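Local coordinates for protein glutamine cyclotransferase (Xanthomonas campestris, PDB 3MBR) that probably catalyses the cyclisation of N-terminal glutamine to pyroglutamate in peptides and proteins, and carries a bound calcium ion in its beta-propeller, at residues A[99-111]-A[117-129]. The protein carries 1 engineered substitution. Residues are numbered along the deposited sequence; the frame is centred on the assembly and turned at random.
Sequences ARFRYPGEGWALT and LYMSDGTAVIRKL
The W108 indole lies flat over the backbone of the D121-G122 turn, with G122 CA 3.4 Å from the centroid of its six-membered ring, a CH-pi contact nearly along the ring normal. W108 NE1 donates in the ring plane to the anti lone pair of E106 OE1 (2.9 Å), which fixes the rotation of the indole. A water joins D121 O to E106 OE1, weakly at the latter. The R127 guanidinium meets P104 O end-on with NH1 and NH2; the 2.5 Å from P104 O to each nitrogen is too short to be taken literally. R127 NE and NH2 also hold D121 OD2 side-on in a salt bridge (NH2 to OD2 3.0 Å), while OD1 closes an Asx turn with T123 N. M119, extended with CG anti to the backbone N (chi1 176°), lays CE over the Y103 ring face (CH-pi, 4.1 Å from the centroid), with SD above the same ring at 5.0 Å, a Met-aromatic contact; Y103 OH bonds T81 N. S120 O accepts from both W108 N (3.0 Å) and A109 N, a classic beta bulge where hairpin 109-112/117-120 starts. T111 lies near calcium ligands L155 and E156. The connection from strand 96-102 thus packs on the next blade's first hairpin, a beta-propeller arrangement.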
# COMPACT_ATOMS: atom_id res chain seq x y z
N ALA A 99 16.95 4.01 -11.88
CA ALA A 99 17.70 4.62 -10.82
C ALA A 99 17.59 3.88 -9.54
O ALA A 99 16.68 3.05 -9.32
CB ALA A 99 17.29 6.11 -10.63
N ARG A 100 18.48 4.24 -8.60
CA ARG A 100 18.43 3.62 -7.29
C ARG A 100 18.66 4.66 -6.22
O ARG A 100 19.19 5.72 -6.52
CB ARG A 100 19.47 2.49 -7.17
CG ARG A 100 20.91 2.95 -7.19
CD ARG A 100 21.47 2.34 -5.87
NE ARG A 100 22.79 2.77 -5.62
CZ ARG A 100 23.15 3.84 -4.91
NH1 ARG A 100 22.21 4.60 -4.28
NH2 ARG A 100 24.46 4.15 -4.82
N PHE A 101 18.24 4.39 -5.02
CA PHE A 101 18.45 5.38 -3.97
C PHE A 101 18.56 4.61 -2.65
O PHE A 101 18.28 3.39 -2.63
CB PHE A 101 17.32 6.44 -3.91
CG PHE A 101 15.91 5.89 -3.66
CD1 PHE A 101 15.36 5.85 -2.38
CD2 PHE A 101 15.15 5.41 -4.71
CE1 PHE A 101 14.01 5.35 -2.18
CE2 PHE A 101 13.88 4.94 -4.52
CZ PHE A 101 13.30 4.93 -3.24
N ARG A 102 19.04 5.29 -1.59
CA ARG A 102 19.24 4.63 -0.30
C ARG A 102 18.56 5.42 0.75
O ARG A 102 18.43 6.64 0.64
CB ARG A 102 20.72 4.51 0.05
CG ARG A 102 21.29 3.13 -0.29
CD ARG A 102 22.68 2.97 0.40
NE ARG A 102 23.69 2.17 -0.32
CZ ARG A 102 23.59 1.64 -1.55
NH1 ARG A 102 22.50 1.82 -2.31
NH2 ARG A 102 24.62 0.93 -2.03
N TYR A 103 18.03 4.73 1.76
CA TYR A 103 17.36 5.42 2.85
C TYR A 103 17.67 4.74 4.18
O TYR A 103 18.03 3.55 4.22
CB TYR A 103 15.84 5.47 2.60
CG TYR A 103 15.26 4.10 2.25
CD1 TYR A 103 14.95 3.15 3.27
CD2 TYR A 103 15.06 3.72 0.93
CE1 TYR A 103 14.43 1.87 2.96
CE2 TYR A 103 14.55 2.45 0.63
CZ TYR A 103 14.22 1.56 1.63
OH TYR A 103 13.73 0.33 1.31
N PRO A 104 17.58 5.51 5.29
CA PRO A 104 17.73 4.86 6.59
C PRO A 104 16.54 3.95 7.02
O PRO A 104 15.39 4.31 6.75
CB PRO A 104 17.85 6.05 7.54
CG PRO A 104 17.20 7.18 6.90
CD PRO A 104 17.21 6.93 5.41
N GLY A 105 16.82 2.80 7.65
CA GLY A 105 15.73 1.92 8.16
C GLY A 105 15.11 0.93 7.15
O GLY A 105 15.73 0.62 6.11
N GLU A 106 13.88 0.46 7.45
CA GLU A 106 13.22 -0.59 6.69
C GLU A 106 12.22 0.12 5.77
O GLU A 106 11.77 1.19 6.06
CB GLU A 106 12.47 -1.55 7.65
CG GLU A 106 13.42 -2.54 8.40
CD GLU A 106 12.72 -3.63 9.18
OE1 GLU A 106 11.43 -3.68 9.23
OE2 GLU A 106 13.47 -4.46 9.80
N GLY A 107 11.98 -0.46 4.62
CA GLY A 107 11.00 0.14 3.70
C GLY A 107 9.79 -0.75 3.74
O GLY A 107 9.88 -1.99 3.48
N TRP A 108 8.67 -0.17 4.15
CA TRP A 108 7.42 -0.92 4.17
C TRP A 108 6.46 -0.53 3.08
O TRP A 108 6.18 -1.37 2.23
CB TRP A 108 6.77 -0.79 5.57
CG TRP A 108 7.46 -1.59 6.66
CD1 TRP A 108 8.79 -1.71 6.87
CD2 TRP A 108 6.83 -2.24 7.74
NE1 TRP A 108 9.04 -2.48 8.02
CE2 TRP A 108 7.82 -2.83 8.54
CE3 TRP A 108 5.51 -2.43 8.08
CZ2 TRP A 108 7.52 -3.57 9.70
CZ3 TRP A 108 5.20 -3.22 9.24
CH2 TRP A 108 6.21 -3.73 10.05
N ALA A 109 6.00 0.72 3.07
CA ALA A 109 4.98 1.09 2.09
C ALA A 109 5.16 2.55 1.63
O ALA A 109 5.82 3.35 2.31
CB ALA A 109 3.59 0.81 2.57
N LEU A 110 4.55 2.87 0.48
CA LEU A 110 4.63 4.22 -0.08
C LEU A 110 3.30 4.62 -0.60
O LEU A 110 2.57 3.75 -1.08
CB LEU A 110 5.58 4.25 -1.34
CG LEU A 110 7.04 4.20 -1.11
CD1 LEU A 110 7.79 4.04 -2.44
CD2 LEU A 110 7.52 5.52 -0.38
N THR A 111 3.00 5.92 -0.64
CA THR A 111 1.93 6.42 -1.48
C THR A 111 2.32 7.86 -1.84
O THR A 111 3.44 8.26 -1.55
CB THR A 111 0.54 6.31 -0.84
OG1 THR A 111 -0.44 6.66 -1.83
CG2 THR A 111 0.35 7.22 0.39
N LEU A 117 5.76 12.19 -1.68
CA LEU A 117 5.53 10.78 -1.36
C LEU A 117 5.44 10.66 0.13
O LEU A 117 5.96 11.51 0.87
CB LEU A 117 6.76 9.92 -1.81
CG LEU A 117 7.24 10.15 -3.22
CD1 LEU A 117 8.37 9.16 -3.45
CD2 LEU A 117 6.15 10.03 -4.28
N TYR A 118 4.76 9.62 0.59
CA TYR A 118 4.59 9.27 2.03
C TYR A 118 5.07 7.86 2.21
O TYR A 118 4.68 6.98 1.48
CB TYR A 118 3.10 9.44 2.44
CG TYR A 118 2.64 10.85 2.29
CD1 TYR A 118 2.14 11.30 1.07
CD2 TYR A 118 2.71 11.72 3.34
CE1 TYR A 118 1.76 12.67 0.89
CE2 TYR A 118 2.31 13.02 3.22
CZ TYR A 118 1.83 13.51 1.98
OH TYR A 118 1.39 14.85 1.86
N MET A 119 6.00 7.68 3.13
CA MET A 119 6.63 6.36 3.34
C MET A 119 6.40 5.88 4.80
O MET A 119 6.66 6.57 5.79
CB MET A 119 8.17 6.56 3.16
CG MET A 119 8.93 5.35 3.42
SD MET A 119 10.70 5.52 3.06
CE MET A 119 11.48 4.14 3.97
N SER A 120 5.97 4.63 4.89
CA SER A 120 5.93 3.86 6.17
C SER A 120 7.26 3.04 6.31
O SER A 120 7.69 2.39 5.36
CB SER A 120 4.76 2.85 6.16
OG SER A 120 4.97 1.96 7.32
N ASP A 121 7.81 2.92 7.54
CA ASP A 121 9.07 2.17 7.79
C ASP A 121 8.83 1.20 8.97
O ASP A 121 9.77 0.70 9.62
CB ASP A 121 10.21 3.15 8.05
CG ASP A 121 9.96 4.01 9.30
OD1 ASP A 121 8.93 3.86 10.00
OD2 ASP A 121 10.81 4.81 9.61
N GLY A 122 7.55 0.93 9.22
CA GLY A 122 7.12 0.03 10.36
C GLY A 122 6.93 0.76 11.68
O GLY A 122 6.41 0.17 12.66
N THR A 123 7.42 2.01 11.76
CA THR A 123 7.25 2.84 12.98
C THR A 123 6.00 3.71 12.85
O THR A 123 5.32 3.64 11.81
CB THR A 123 8.48 3.74 13.29
OG1 THR A 123 8.46 4.85 12.38
CG2 THR A 123 9.84 2.99 13.14
N ALA A 124 5.69 4.55 13.85
CA ALA A 124 4.50 5.43 13.85
C ALA A 124 4.79 6.75 13.13
O ALA A 124 3.92 7.61 13.01
CB ALA A 124 3.94 5.68 15.29
N VAL A 125 6.02 6.90 12.67
CA VAL A 125 6.37 8.19 12.00
C VAL A 125 6.41 7.94 10.47
O VAL A 125 7.34 7.24 9.97
CB VAL A 125 7.72 8.67 12.50
CG1 VAL A 125 8.16 9.91 11.75
CG2 VAL A 125 7.63 8.91 13.97
N ILE A 126 5.43 8.46 9.75
CA ILE A 126 5.45 8.44 8.27
C ILE A 126 6.35 9.59 7.74
O ILE A 126 6.22 10.76 8.15
CB ILE A 126 4.04 8.69 7.76
CG1 ILE A 126 3.07 7.58 8.20
CG2 ILE A 126 3.99 8.89 6.23
CD1 ILE A 126 1.75 7.88 7.91
N ARG A 127 7.24 9.21 6.83
CA ARG A 127 8.19 10.16 6.21
C ARG A 127 7.53 10.80 4.98
O ARG A 127 6.95 10.13 4.12
CB ARG A 127 9.47 9.46 5.82
CG ARG A 127 10.12 8.54 6.91
CD ARG A 127 11.34 7.77 6.35
NE ARG A 127 11.90 6.74 7.26
CZ ARG A 127 12.95 5.94 7.03
NH1 ARG A 127 13.72 6.04 5.94
NH2 ARG A 127 13.28 5.00 7.95
N LYS A 128 7.71 12.11 4.84
CA LYS A 128 7.22 12.81 3.64
C LYS A 128 8.46 13.11 2.77
O LYS A 128 9.43 13.73 3.25
CB LYS A 128 6.51 14.06 4.08
CG LYS A 128 5.74 14.85 3.04
CD LYS A 128 4.98 16.03 3.79
CE LYS A 128 4.04 16.83 2.93
NZ LYS A 128 3.76 18.23 3.52
N LEU A 129 8.45 12.64 1.53
CA LEU A 129 9.65 12.69 0.68
C LEU A 129 9.44 13.55 -0.53
O LEU A 129 8.34 13.59 -1.11
CB LEU A 129 10.01 11.27 0.21
CG LEU A 129 10.12 10.13 1.26
CD1 LEU A 129 10.48 8.82 0.53
CD2 LEU A 129 11.13 10.44 2.32
O HOH W 1 10.61 -1.24 11.45